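Local coordinates for mobilization protein A (Pseudomonas aeruginosa, PDB 2NS6) that nicks one strand of plasmid DNA at the transfer origin as part of the relaxosome, and unwinds the DNA locally, during conjugation, at residues Ile124-Asn129 with Glu157-Lys162; Ser43-Glu48 with His97-Glu102; Ala54-Ala59 with Arg103-Leu108; Arg19-Tyr24 with Phe71-Phe76. All coordinates share one frame; numbering follows the deposited sequence.

All four contacts involve the five-stranded antiparallel sheet or the loops that leave it. Interactions 3 and 4 share one face, centres about 10 Å apart, where helices 53-63 and 18-26 pack. A salt bridge, Asp58 OD1 to Arg19 NH1 at 3.0 Å, joins them. The centres of interactions 2 and 3 are about 9 Å apart, and Ser43 OG lies 2.6 Å from Thr107 OG1. Interaction 1, at the end of strand 117-124 and in later loops, meets interaction 3 through Ser125 OG and Tyr56 OH, 2.6 Å apart. Interaction 4 lies by the catalytic residues: its helix carries Tyr24, the probable nucleophile, and the Glu73 side chain is about 4 Å from that of His121.

Interaction 1. Residues Ile124-Asn129 with Glu157-Lys162; sequences ISERIN and EALKPK
Leu159 packs against Glu126 and Ile124 and is the main residue of its segment. The apolar part is small. Leu159 CD2 lies 3.6 Å from Glu126 CG, so the methyl rests on the aliphatic stem of the glutamate. The same methyl reaches Ile124 CG2 at 4.1 Å. Ile124 directs that branch to it because CG2 stands anti to the backbone N while CG1 lies anti to the carbonyl carbon.

The polar link runs through water. Glu126 extends beyond CG, which carries its carboxylate past the leucine stem. OE1 comes to 3.5 Å from Leu159 CB and accepts a hydrogen bond from a water at 2.6 Å. That water in turn accepts one from Leu159 N at 2.9 Å. OE2 is taken by a salt bridge to Arg69. The two carboxylate oxygens therefore have different partners, which should limit rotation of the group.

The segment 157-162 is also held by bonds of its own. Lys160 N bonds to Glu157 O at 3.1 Å, and Lys160 NZ forms a salt bridge with Glu157 OE1 at 3.0 Å. These two bonds close the same turn through backbone and side chain.

The contact thus joins two turns at the end of the sheet: an inverse gamma turn centred on Glu126, just after strand 117-124, and a type I beta turn from Glu157 to Lys160, shortly before helix 164-181.

Interaction 2. Residues Ser43-Glu48 with His97-Glu102; sequences SGHMPE and HLTGAE. With MN (manganese (II) ion), chain D; MN (manganese (II) ion), chain C.
In the relaxase fold, His45 meets Thr99 and Gly100 beside a manganese ion bound by His45 and Gln96, separate from the three-histidine site. The contact lies where edge strand 38-44 has just ended and helix 84-99 gives way to a loop. His45 buries the most surface here. Its NE2 binds the manganese at 2.4 Å, and Gln96 comes from the same helix as Thr99. The second ring nitrogen, ND1, is hydrogen-bonded to the backbone oxygen of Leu104. The ring is thus held at both nitrogens, which should fix its rotation and turn NE2 to the metal.

Thr99 meets the ring at its edge. OG1 lies near the ring plane, 3.0 Å from CE1. It is also 3.4 Å from ND1, but the angle there is too poor for a hydrogen bond. Thr99 OG1 has its polar partner elsewhere, in Ala95 O one helical turn back. With chi1 at 70°, OG1 sits between the backbone N and the carbonyl carbon, within reach of that oxygen. Thr99 O approaches the same carbon, CE1, at 3.2 Å.

Gly100 follows the threonine. Its CA approaches the ring obliquely, 3.9 Å from His45 CE1. A second manganese sits on the far side of this segment, bound by His97 ND1 at 2.5 Å. At the first ion, a water bound 2.5 Å from the manganese lies near Gly100 O.

Interaction 3. Residues Ala54-Ala59 with Arg103-Leu108; sequences ADYWDA and RLPYTL
Tyr56 CG stands anti to the backbone N (chi1 -174°), whereas Trp57 CG is anti to the carbonyl carbon (chi1 -55°). These torsions send the Tyr56 ring to Pro105 and the Trp57 indole to Thr107. This is helix-on-sheet packing in the relaxase fold, with helix 53-63 lying against the start of strand 106-113. Pro105 lies over one face of the Tyr56 ring. Its CB forms a CH-pi contact 4.0 Å from the ring centroid, and CG touches Tyr56 CZ at 3.7 Å. The tyrosine hydroxyl, itself against Pro105 CG, hydrogen-bonds with Ser125 OG and Trp139 NE1. Trp57 meets the strand with its edge instead. Its benzo atom CZ2 lies 4.3 Å from the backbone carbon of Tyr106. Thr107 OG1 is gripped twice in the buried interface, once by Ser43 OG and once by the indole. Trp57 NE1 donates to Thr107 OG1 at 3.0 Å, nearly in the ring plane, with an N-H...O angle of 156°.

Interaction 4. Residues Arg19-Tyr24 with Phe71-Phe76; sequences RAKADY and FKEVEF
A salt bridge on one face of the relaxase sheet joins helix 18-26, which carries the probable nucleophile Tyr24, to strand 71-77. Lys21 NZ donates to Glu73 OE2 at 2.8 Å and uses the syn lone pair of that oxygen. The lysine does not run straight to it. It bends at chi2 (66°) and chi3 (72°), which turns the chain so that NZ meets the carboxylate, with CE 3.0 Å from Glu73 OE2. Glu73 is extended beyond CG, which brings its carboxylate to the lysine.

Closer to the helix, the lysine stem meets an aromatic ring. Phe71 CZ lies 4.0 Å from Lys21 CG, approached obliquely, and the two side chains cross at about a right angle. The aliphatic part of Lys21 is thus packed while its charged end is paired.

Within the helix, Arg19 grips Asp23 side-on. NE meets OD1 at 2.8 Å and NH2 meets OD2 at 2.9 Å.

Arg19 NH1 also bonds to Asp58, tying helix 18-26 to helix 53-63. Trp57 of that helix touches both Ala22 and Phe71. Met123 of strand 117-124, next to strand 71-77 in the sheet, packs against both Lys21 and Phe71.

Interaction 1. Residues Ile124-Asn129 with Glu157-Lys162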
loop_
_atom_site.group_PDB
_atom_site.type_symbol
_atom_site.label_atom_id
_atom_site.label_comp_id
_atom_site.label_asym_id
_atom_site.label_seq_id
_atom_site.Cartn_x
_atom_site.Cartn_y
_atom_site.Cartn_z
ATOM N N ILE A 124 1.434 -2.051 1.663
ATOM C CA ILE A 124 1.917 -2.916 0.596
ATOM C C ILE A 124 2.086 -4.346 1.048
ATOM O O ILE A 124 2.748 -4.617 2.053
ATOM C CB ILE A 124 3.282 -2.442 0.104
ATOM C CG1 ILE A 124 3.236 -0.939 -0.162
ATOM C CG2 ILE A 124 3.686 -3.214 -1.139
ATOM C CD1 ILE A 124 4.548 -0.386 -0.657
ATOM N N SER A 125 1.480 -5.263 0.301
ATOM C CA SER A 125 1.581 -6.689 0.593
ATOM C C SER A 125 2.819 -7.181 -0.144
ATOM O O SER A 125 2.963 -6.955 -1.348
ATOM C CB SER A 125 0.347 -7.422 0.065
ATOM O OG SER A 125 0.551 -8.823 0.081
ATOM N N GLU A 126 3.709 -7.855 0.573
ATOM C CA GLU A 126 4.937 -8.354 -0.030
ATOM C C GLU A 126 4.774 -9.703 -0.713
ATOM O O GLU A 126 5.543 -10.634 -0.467
ATOM C CB GLU A 126 6.043 -8.416 1.023
ATOM C CG GLU A 126 6.551 -7.044 1.430
ATOM C CD GLU A 126 7.277 -7.076 2.757
ATOM O OE1 GLU A 126 8.426 -6.599 2.823
ATOM O OE2 GLU A 126 6.687 -7.581 3.732
ATOM N N ARG A 127 3.766 -9.784 -1.576
ATOM C CA ARG A 127 3.461 -10.984 -2.348
ATOM C C ARG A 127 3.426 -10.558 -3.802
ATOM O O ARG A 127 2.779 -9.576 -4.156
ATOM C CB ARG A 127 2.093 -11.553 -1.952
ATOM C CG ARG A 127 2.037 -12.094 -0.530
ATOM C CD ARG A 127 2.628 -13.503 -0.462
ATOM N NE ARG A 127 2.742 -13.998 0.906
ATOM C CZ ARG A 127 2.970 -15.267 1.219
ATOM N NH1 ARG A 127 3.101 -16.169 0.257
ATOM N NH2 ARG A 127 3.079 -15.634 2.487
ATOM N N ILE A 128 4.125 -11.304 -4.642
ATOM C CA ILE A 128 4.209 -11.003 -6.059
ATOM C C ILE A 128 3.023 -11.556 -6.834
ATOM O O ILE A 128 2.808 -12.773 -6.877
ATOM C CB ILE A 128 5.509 -11.591 -6.638
ATOM C CG1 ILE A 128 6.702 -11.017 -5.872
ATOM C CG2 ILE A 128 5.610 -11.301 -8.130
ATOM C CD1 ILE A 128 8.027 -11.683 -6.178
ATOM N N ASN A 129 2.247 -10.674 -7.453
ATOM C CA ASN A 129 1.119 -11.158 -8.229
ATOM C C ASN A 129 1.620 -11.547 -9.613
ATOM O O ASN A 129 1.883 -10.687 -10.456
ATOM C CB ASN A 129 0.032 -10.096 -8.360
ATOM C CG ASN A 129 -1.245 -10.661 -8.957
ATOM O OD1 ASN A 129 -1.221 -11.693 -9.627
ATOM N ND2 ASN A 129 -2.359 -9.987 -8.726
ATOM N N GLU A 157 11.592 -9.694 -1.593
ATOM C CA GLU A 157 12.544 -9.219 -0.602
ATOM C C GLU A 157 12.913 -7.763 -0.871
ATOM O O GLU A 157 13.688 -7.171 -0.124
ATOM C CB GLU A 157 13.825 -10.057 -0.649
ATOM C CG GLU A 157 13.610 -11.569 -0.624
ATOM C CD GLU A 157 12.844 -12.031 0.584
ATOM O OE1 GLU A 157 13.260 -11.709 1.715
ATOM O OE2 GLU A 157 11.820 -12.726 0.406
ATOM N N ALA A 158 12.349 -7.190 -1.928
ATOM C CA ALA A 158 12.656 -5.817 -2.321
ATOM C C ALA A 158 12.455 -4.727 -1.271
ATOM O O ALA A 158 13.085 -3.670 -1.347
ATOM C CB ALA A 158 11.870 -5.459 -3.588
ATOM N N LEU A 159 11.580 -4.964 -0.301
ATOM C CA LEU A 159 11.325 -3.965 0.736
ATOM C C LEU A 159 12.127 -4.155 2.028
ATOM O O LEU A 159 11.941 -3.396 2.978
ATOM C CB LEU A 159 9.835 -3.945 1.081
ATOM C CG LEU A 159 8.858 -3.209 0.151
ATOM C CD1 LEU A 159 9.190 -3.445 -1.310
ATOM C CD2 LEU A 159 7.454 -3.659 0.485
ATOM N N LYS A 160 13.013 -5.149 2.065
ATOM C CA LYS A 160 13.804 -5.420 3.267
ATOM C C LYS A 160 15.191 -4.760 3.347
ATOM O O LYS A 160 15.678 -4.490 4.436
ATOM C CB LYS A 160 13.970 -6.940 3.467
ATOM C CG LYS A 160 12.677 -7.713 3.790
ATOM C CD LYS A 160 12.946 -9.203 4.035
ATOM C CE LYS A 160 11.651 -10.001 4.191
ATOM N NZ LYS A 160 11.866 -11.491 4.317
ATOM N N PRO A 161 15.854 -4.511 2.202
ATOM C CA PRO A 161 17.180 -3.884 2.265
ATOM C C PRO A 161 17.223 -2.656 3.177
ATOM O O PRO A 161 16.227 -1.950 3.335
ATOM C CB PRO A 161 17.465 -3.534 0.810
ATOM C CG PRO A 161 16.791 -4.650 0.071
ATOM C CD PRO A 161 15.465 -4.764 0.805
ATOM N N LYS A 162 18.387 -2.423 3.777
ATOM C CA LYS A 162 18.606 -1.299 4.678
ATOM C C LYS A 162 18.542 0.031 3.945
ATOM O O LYS A 162 18.047 1.027 4.481
ATOM C CB LYS A 162 19.959 -1.445 5.360
HETATM O O HOH W 1 10.079 -7.174 0.855
#

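Interaction 2. Residues Ser43-Glu48 with His97-Glu102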
loop_
_atom_site.group_PDB
_atom_site.type_symbol
_atom_site.label_atom_id
_atom_site.label_comp_id
_atom_site.label_asym_id
_atom_site.label_seq_id
_atom_site.Cartn_x
_atom_site.Cartn_y
_atom_site.Cartn_z
ATOM N N SER A 43 -6.786 0.830 -4.477
ATOM C CA SER A 43 -5.959 -0.357 -4.282
ATOM C C SER A 43 -5.604 -0.804 -5.690
ATOM O O SER A 43 -6.167 -0.295 -6.659
ATOM C CB SER A 43 -6.732 -1.471 -3.556
ATOM O OG SER A 43 -7.105 -1.073 -2.248
ATOM N N GLY A 44 -4.662 -1.730 -5.810
ATOM C CA GLY A 44 -4.281 -2.212 -7.127
ATOM C C GLY A 44 -3.613 -3.569 -7.034
ATOM O O GLY A 44 -3.357 -4.062 -5.934
ATOM N N HIS A 45 -3.341 -4.183 -8.182
ATOM C CA HIS A 45 -2.672 -5.477 -8.230
ATOM C C HIS A 45 -3.339 -6.601 -7.439
ATOM O O HIS A 45 -2.669 -7.562 -7.065
ATOM C CB HIS A 45 -1.236 -5.325 -7.736
ATOM C CG HIS A 45 -0.472 -4.249 -8.439
ATOM N ND1 HIS A 45 0.426 -3.434 -7.791
ATOM C CD2 HIS A 45 -0.500 -3.833 -9.727
ATOM C CE1 HIS A 45 0.919 -2.554 -8.646
ATOM N NE2 HIS A 45 0.373 -2.774 -9.825
ATOM N N MET A 46 -4.642 -6.492 -7.191
ATOM C CA MET A 46 -5.357 -7.525 -6.441
ATOM C C MET A 46 -5.621 -8.784 -7.273
ATOM O O MET A 46 -6.049 -8.704 -8.426
ATOM C CB MET A 46 -6.694 -6.979 -5.928
ATOM C CG MET A 46 -6.581 -5.957 -4.830
ATOM S SD MET A 46 -5.755 -6.611 -3.361
ATOM C CE MET A 46 -5.479 -5.104 -2.434
ATOM N N PRO A 47 -5.368 -9.968 -6.692
ATOM C CA PRO A 47 -5.589 -11.237 -7.394
ATOM C C PRO A 47 -7.073 -11.473 -7.624
ATOM O O PRO A 47 -7.926 -10.913 -6.923
ATOM C CB PRO A 47 -4.951 -12.272 -6.461
ATOM C CG PRO A 47 -5.098 -11.654 -5.115
ATOM C CD PRO A 47 -4.768 -10.198 -5.370
ATOM N N GLU A 48 -7.378 -12.305 -8.610
ATOM C CA GLU A 48 -8.759 -12.598 -8.981
ATOM C C GLU A 48 -9.714 -12.995 -7.846
ATOM O O GLU A 48 -10.882 -12.623 -7.883
ATOM C CB GLU A 48 -8.769 -13.665 -10.086
ATOM C CG GLU A 48 -10.156 -14.149 -10.519
ATOM C CD GLU A 48 -11.088 -13.021 -10.954
ATOM O OE1 GLU A 48 -10.708 -12.221 -11.841
ATOM O OE2 GLU A 48 -12.209 -12.948 -10.404
ATOM N N HIS A 97 5.203 3.263 -8.345
ATOM C CA HIS A 97 6.647 3.245 -8.298
ATOM C C HIS A 97 7.167 2.167 -7.358
ATOM O O HIS A 97 8.155 1.514 -7.655
ATOM C CB HIS A 97 7.191 4.600 -7.852
ATOM C CG HIS A 97 8.688 4.664 -7.841
ATOM N ND1 HIS A 97 9.436 4.798 -8.990
ATOM C CD2 HIS A 97 9.575 4.539 -6.827
ATOM C CE1 HIS A 97 10.720 4.750 -8.686
ATOM N NE2 HIS A 97 10.831 4.592 -7.380
ATOM N N LEU A 98 6.495 1.974 -6.229
ATOM C CA LEU A 98 6.926 0.982 -5.254
ATOM C C LEU A 98 6.359 -0.437 -5.439
ATOM O O LEU A 98 6.951 -1.397 -4.958
ATOM C CB LEU A 98 6.582 1.478 -3.840
ATOM C CG LEU A 98 7.210 2.801 -3.363
ATOM C CD1 LEU A 98 6.722 3.145 -1.950
ATOM C CD2 LEU A 98 8.724 2.678 -3.374
ATOM N N THR A 99 5.243 -0.574 -6.153
ATOM C CA THR A 99 4.574 -1.873 -6.319
ATOM C C THR A 99 4.336 -2.320 -7.764
ATOM O O THR A 99 3.877 -3.442 -8.007
ATOM C CB THR A 99 3.187 -1.815 -5.700
ATOM O OG1 THR A 99 2.370 -0.958 -6.503
ATOM C CG2 THR A 99 3.252 -1.246 -4.274
ATOM N N GLY A 100 4.638 -1.436 -8.709
ATOM C CA GLY A 100 4.395 -1.714 -10.114
ATOM C C GLY A 100 5.221 -2.754 -10.838
ATOM O O GLY A 100 4.714 -3.444 -11.730
ATOM N N ALA A 101 6.488 -2.869 -10.473
ATOM C CA ALA A 101 7.374 -3.832 -11.105
ATOM C C ALA A 101 6.898 -5.259 -10.836
ATOM O O ALA A 101 6.653 -6.028 -11.760
ATOM C CB ALA A 101 8.785 -3.650 -10.569
ATOM N N GLU A 102 6.747 -5.590 -9.557
ATOM C CA GLU A 102 6.340 -6.928 -9.137
ATOM C C GLU A 102 4.856 -7.098 -8.839
ATOM O O GLU A 102 4.449 -8.123 -8.286
ATOM C CB GLU A 102 7.139 -7.333 -7.895
ATOM C CG GLU A 102 8.643 -7.264 -8.092
ATOM C CD GLU A 102 9.410 -7.824 -6.922
ATOM O OE1 GLU A 102 9.531 -7.138 -5.888
ATOM O OE2 GLU A 102 9.885 -8.966 -7.031
HETATM MN MN MN D . 8.462 6.038 -10.879
HETATM MN MN MN C . 0.576 -1.790 -11.995
HETATM O O HOH W 2 2.846 -2.370 -12.865
#

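Interaction 3. Residues Ala54-Ala59 with Arg103-Leu108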
loop_
_atom_site.group_PDB
_atom_site.type_symbol
_atom_site.label_atom_id
_atom_site.label_comp_id
_atom_site.label_asym_id
_atom_site.label_seq_id
_atom_site.Cartn_x
_atom_site.Cartn_y
_atom_site.Cartn_z
ATOM N N ALA A 54 -10.678 -5.228 0.847
ATOM C CA ALA A 54 -10.736 -5.799 2.188
ATOM C C ALA A 54 -10.644 -7.320 2.153
ATOM O O ALA A 54 -10.099 -7.940 3.073
ATOM C CB ALA A 54 -12.028 -5.374 2.887
ATOM N N ASP A 55 -11.166 -7.931 1.095
ATOM C CA ASP A 55 -11.105 -9.388 1.002
ATOM C C ASP A 55 -9.654 -9.869 1.031
ATOM O O ASP A 55 -9.358 -10.924 1.587
ATOM C CB ASP A 55 -11.803 -9.896 -0.273
ATOM C CG ASP A 55 -13.258 -9.456 -0.364
ATOM O OD1 ASP A 55 -13.906 -9.250 0.685
ATOM O OD2 ASP A 55 -13.766 -9.331 -1.498
ATOM N N TYR A 56 -8.742 -9.092 0.452
ATOM C CA TYR A 56 -7.337 -9.484 0.436
ATOM C C TYR A 56 -6.737 -9.414 1.842
ATOM O O TYR A 56 -6.006 -10.312 2.270
ATOM C CB TYR A 56 -6.538 -8.574 -0.505
ATOM C CG TYR A 56 -5.100 -9.002 -0.694
ATOM C CD1 TYR A 56 -4.756 -9.943 -1.664
ATOM C CD2 TYR A 56 -4.089 -8.493 0.118
ATOM C CE1 TYR A 56 -3.448 -10.370 -1.821
ATOM C CE2 TYR A 56 -2.769 -8.914 -0.028
ATOM C CZ TYR A 56 -2.456 -9.854 -1.000
ATOM O OH TYR A 56 -1.160 -10.289 -1.155
ATOM N N TRP A 57 -7.043 -8.344 2.562
ATOM C CA TRP A 57 -6.515 -8.175 3.903
ATOM C C TRP A 57 -7.125 -9.166 4.886
ATOM O O TRP A 57 -6.465 -9.583 5.847
ATOM C CB TRP A 57 -6.728 -6.732 4.351
ATOM C CG TRP A 57 -6.123 -5.779 3.361
ATOM C CD1 TRP A 57 -6.780 -4.863 2.597
ATOM C CD2 TRP A 57 -4.740 -5.695 2.994
ATOM N NE1 TRP A 57 -5.892 -4.207 1.774
ATOM C CE2 TRP A 57 -4.631 -4.696 2.004
ATOM C CE3 TRP A 57 -3.575 -6.362 3.419
ATOM C CZ2 TRP A 57 -3.403 -4.352 1.412
ATOM C CZ3 TRP A 57 -2.358 -6.021 2.836
ATOM C CH2 TRP A 57 -2.285 -5.016 1.843
ATOM N N ASP A 58 -8.374 -9.553 4.638
ATOM C CA ASP A 58 -9.049 -10.538 5.489
ATOM C C ASP A 58 -8.272 -11.854 5.385
ATOM O O ASP A 58 -7.969 -12.485 6.396
ATOM C CB ASP A 58 -10.494 -10.798 5.019
ATOM C CG ASP A 58 -11.474 -9.689 5.410
ATOM O OD1 ASP A 58 -11.313 -9.063 6.481
ATOM O OD2 ASP A 58 -12.440 -9.465 4.638
ATOM N N ALA A 59 -7.965 -12.262 4.154
ATOM C CA ALA A 59 -7.232 -13.506 3.909
ATOM C C ALA A 59 -5.857 -13.429 4.554
ATOM O O ALA A 59 -5.439 -14.346 5.263
ATOM C CB ALA A 59 -7.093 -13.755 2.401
ATOM N N ARG A 103 4.058 -6.101 -9.211
ATOM C CA ARG A 103 2.617 -6.106 -8.968
ATOM C C ARG A 103 2.245 -6.572 -7.573
ATOM O O ARG A 103 1.539 -7.570 -7.390
ATOM C CB ARG A 103 1.894 -6.940 -10.013
ATOM C CG ARG A 103 1.906 -6.269 -11.353
ATOM C CD ARG A 103 1.000 -6.959 -12.322
ATOM N NE ARG A 103 0.914 -6.227 -13.576
ATOM C CZ ARG A 103 0.846 -6.813 -14.761
ATOM N NH1 ARG A 103 0.860 -8.142 -14.836
ATOM N NH2 ARG A 103 0.768 -6.078 -15.861
ATOM N N LEU A 104 2.730 -5.823 -6.590
ATOM C CA LEU A 104 2.461 -6.099 -5.188
ATOM C C LEU A 104 1.093 -5.508 -4.856
ATOM O O LEU A 104 0.847 -4.321 -5.096
ATOM C CB LEU A 104 3.533 -5.442 -4.309
ATOM C CG LEU A 104 4.993 -5.763 -4.648
ATOM C CD1 LEU A 104 5.927 -4.917 -3.794
ATOM C CD2 LEU A 104 5.260 -7.234 -4.431
ATOM N N PRO A 105 0.175 -6.326 -4.321
ATOM C CA PRO A 105 -1.139 -5.767 -3.992
ATOM C C PRO A 105 -0.937 -4.639 -2.987
ATOM O O PRO A 105 -0.030 -4.697 -2.157
ATOM C CB PRO A 105 -1.881 -6.956 -3.385
ATOM C CG PRO A 105 -1.261 -8.146 -4.112
ATOM C CD PRO A 105 0.206 -7.786 -4.097
ATOM N N TYR A 106 -1.770 -3.608 -3.069
ATOM C CA TYR A 106 -1.654 -2.486 -2.153
ATOM C C TYR A 106 -2.979 -1.779 -2.029
ATOM O O TYR A 106 -3.867 -1.962 -2.855
ATOM C CB TYR A 106 -0.610 -1.479 -2.657
ATOM C CG TYR A 106 -1.085 -0.626 -3.818
ATOM C CD1 TYR A 106 -1.832 0.537 -3.603
ATOM C CD2 TYR A 106 -0.829 -1.004 -5.131
ATOM C CE1 TYR A 106 -2.312 1.296 -4.679
ATOM C CE2 TYR A 106 -1.302 -0.259 -6.206
ATOM C CZ TYR A 106 -2.041 0.884 -5.978
ATOM O OH TYR A 106 -2.526 1.595 -7.055
ATOM N N THR A 107 -3.086 -0.973 -0.976
ATOM C CA THR A 107 -4.253 -0.156 -0.712
ATOM C C THR A 107 -3.681 1.143 -0.161
ATOM O O THR A 107 -2.797 1.128 0.705
ATOM C CB THR A 107 -5.195 -0.787 0.342
ATOM O OG1 THR A 107 -5.787 -1.981 -0.189
ATOM C CG2 THR A 107 -6.306 0.182 0.716
ATOM N N LEU A 108 -4.155 2.268 -0.682
ATOM C CA LEU A 108 -3.676 3.554 -0.209
ATOM C C LEU A 108 -4.850 4.477 0.022
ATOM O O LEU A 108 -5.909 4.333 -0.581
ATOM C CB LEU A 108 -2.719 4.187 -1.225
ATOM C CG LEU A 108 -3.266 4.766 -2.528
ATOM C CD1 LEU A 108 -3.711 6.199 -2.312
ATOM C CD2 LEU A 108 -2.181 4.730 -3.600
#

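Interaction 4. Residues Arg19-Tyr24 with Phe71-Phe76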
loop_
_atom_site.group_PDB
_atom_site.type_symbol
_atom_site.label_atom_id
_atom_site.label_comp_id
_atom_site.label_asym_id
_atom_site.label_seq_id
_atom_site.Cartn_x
_atom_site.Cartn_y
_atom_site.Cartn_z
ATOM N N ARG A 19 -6.822 -6.164 8.072
ATOM C CA ARG A 19 -8.201 -5.754 7.856
ATOM C C ARG A 19 -8.534 -4.500 8.646
ATOM O O ARG A 19 -9.118 -3.562 8.108
ATOM C CB ARG A 19 -9.175 -6.878 8.230
ATOM C CG ARG A 19 -10.659 -6.496 8.083
ATOM C CD ARG A 19 -10.990 -5.967 6.689
ATOM N NE ARG A 19 -12.258 -5.234 6.671
ATOM C CZ ARG A 19 -13.458 -5.800 6.761
ATOM N NH1 ARG A 19 -13.574 -7.118 6.867
ATOM N NH2 ARG A 19 -14.545 -5.045 6.763
ATOM N N ALA A 20 -8.162 -4.476 9.920
ATOM C CA ALA A 20 -8.443 -3.309 10.755
ATOM C C ALA A 20 -7.735 -2.077 10.190
ATOM O O ALA A 20 -8.330 -1.005 10.096
ATOM C CB ALA A 20 -7.995 -3.572 12.196
ATOM N N LYS A 21 -6.471 -2.231 9.803
ATOM C CA LYS A 21 -5.719 -1.111 9.241
ATOM C C LYS A 21 -6.349 -0.589 7.945
ATOM O O LYS A 21 -6.486 0.624 7.760
ATOM C CB LYS A 21 -4.263 -1.527 8.998
ATOM C CG LYS A 21 -3.438 -0.508 8.221
ATOM C CD LYS A 21 -3.241 0.784 8.995
ATOM C CE LYS A 21 -2.274 0.571 10.149
ATOM N NZ LYS A 21 -1.950 1.841 10.856
ATOM N N ALA A 22 -6.739 -1.495 7.050
ATOM C CA ALA A 22 -7.365 -1.085 5.790
ATOM C C ALA A 22 -8.677 -0.337 6.044
ATOM O O ALA A 22 -8.935 0.710 5.442
ATOM C CB ALA A 22 -7.618 -2.307 4.901
ATOM N N ASP A 23 -9.506 -0.866 6.941
ATOM C CA ASP A 23 -10.776 -0.214 7.242
ATOM C C ASP A 23 -10.593 1.157 7.872
ATOM O O ASP A 23 -11.345 2.087 7.577
ATOM C CB ASP A 23 -11.626 -1.101 8.154
ATOM C CG ASP A 23 -12.418 -2.139 7.374
ATOM O OD1 ASP A 23 -12.034 -2.432 6.223
ATOM O OD2 ASP A 23 -13.416 -2.661 7.911
ATOM N N TYR A 24 -9.587 1.287 8.727
ATOM C CA TYR A 24 -9.328 2.558 9.379
ATOM C C TYR A 24 -8.871 3.634 8.389
ATOM O O TYR A 24 -9.514 4.685 8.278
ATOM C CB TYR A 24 -8.287 2.376 10.483
ATOM C CG TYR A 24 -8.046 3.625 11.303
ATOM C CD1 TYR A 24 -9.055 4.176 12.090
ATOM C CD2 TYR A 24 -6.804 4.253 11.290
ATOM C CE1 TYR A 24 -8.829 5.326 12.850
ATOM C CE2 TYR A 24 -6.567 5.397 12.041
ATOM C CZ TYR A 24 -7.582 5.926 12.819
ATOM O OH TYR A 24 -7.340 7.049 13.568
ATOM N N PHE A 71 1.974 -6.815 5.953
ATOM C CA PHE A 71 2.105 -5.686 5.041
ATOM C C PHE A 71 3.153 -4.690 5.529
ATOM O O PHE A 71 3.544 -4.699 6.692
ATOM C CB PHE A 71 0.752 -4.979 4.881
ATOM C CG PHE A 71 0.224 -4.404 6.156
ATOM C CD1 PHE A 71 0.647 -3.155 6.601
ATOM C CD2 PHE A 71 -0.655 -5.133 6.947
ATOM C CE1 PHE A 71 0.206 -2.642 7.813
ATOM C CE2 PHE A 71 -1.106 -4.631 8.164
ATOM C CZ PHE A 71 -0.674 -3.384 8.601
ATOM N N LYS A 72 3.604 -3.844 4.611
ATOM C CA LYS A 72 4.581 -2.801 4.888
ATOM C C LYS A 72 3.802 -1.495 4.746
ATOM O O LYS A 72 3.349 -1.140 3.652
ATOM C CB LYS A 72 5.705 -2.851 3.852
ATOM C CG LYS A 72 6.827 -1.824 4.043
ATOM C CD LYS A 72 7.654 -2.117 5.280
ATOM C CE LYS A 72 8.859 -1.195 5.391
ATOM N NZ LYS A 72 9.905 -1.517 4.373
ATOM N N GLU A 73 3.637 -0.793 5.858
ATOM C CA GLU A 73 2.906 0.468 5.874
ATOM C C GLU A 73 3.838 1.645 5.651
ATOM O O GLU A 73 4.833 1.806 6.356
ATOM C CB GLU A 73 2.193 0.631 7.212
ATOM C CG GLU A 73 1.565 2.002 7.432
ATOM C CD GLU A 73 0.688 2.028 8.667
ATOM O OE1 GLU A 73 1.176 1.634 9.746
ATOM O OE2 GLU A 73 -0.489 2.442 8.551
ATOM N N VAL A 74 3.512 2.469 4.669
ATOM C CA VAL A 74 4.322 3.637 4.366
ATOM C C VAL A 74 3.461 4.884 4.548
ATOM O O VAL A 74 2.280 4.884 4.192
ATOM C CB VAL A 74 4.849 3.592 2.916
ATOM C CG1 VAL A 74 5.759 4.782 2.658
ATOM C CG2 VAL A 74 5.605 2.292 2.671
ATOM N N GLU A 75 4.049 5.934 5.118
ATOM C CA GLU A 75 3.330 7.192 5.336
ATOM C C GLU A 75 4.151 8.373 4.843
ATOM O O GLU A 75 5.331 8.503 5.176
ATOM C CB GLU A 75 3.008 7.401 6.817
ATOM C CG GLU A 75 1.971 8.502 7.040
ATOM C CD GLU A 75 1.589 8.681 8.500
ATOM O OE1 GLU A 75 1.476 7.668 9.221
ATOM O OE2 GLU A 75 1.384 9.840 8.918
ATOM N N PHE A 76 3.526 9.238 4.054
ATOM C CA PHE A 76 4.228 10.402 3.530
ATOM C C PHE A 76 3.330 11.630 3.414
ATOM O O PHE A 76 2.160 11.527 3.057
ATOM C CB PHE A 76 4.862 10.074 2.170
ATOM C CG PHE A 76 3.956 9.331 1.223
ATOM C CD1 PHE A 76 3.707 7.971 1.392
ATOM C CD2 PHE A 76 3.340 9.995 0.169
ATOM C CE1 PHE A 76 2.866 7.286 0.519
ATOM C CE2 PHE A 76 2.496 9.316 -0.710
ATOM C CZ PHE A 76 2.255 7.962 -0.530
HETATM O O HOH W 3 -0.423 1.752 12.799
#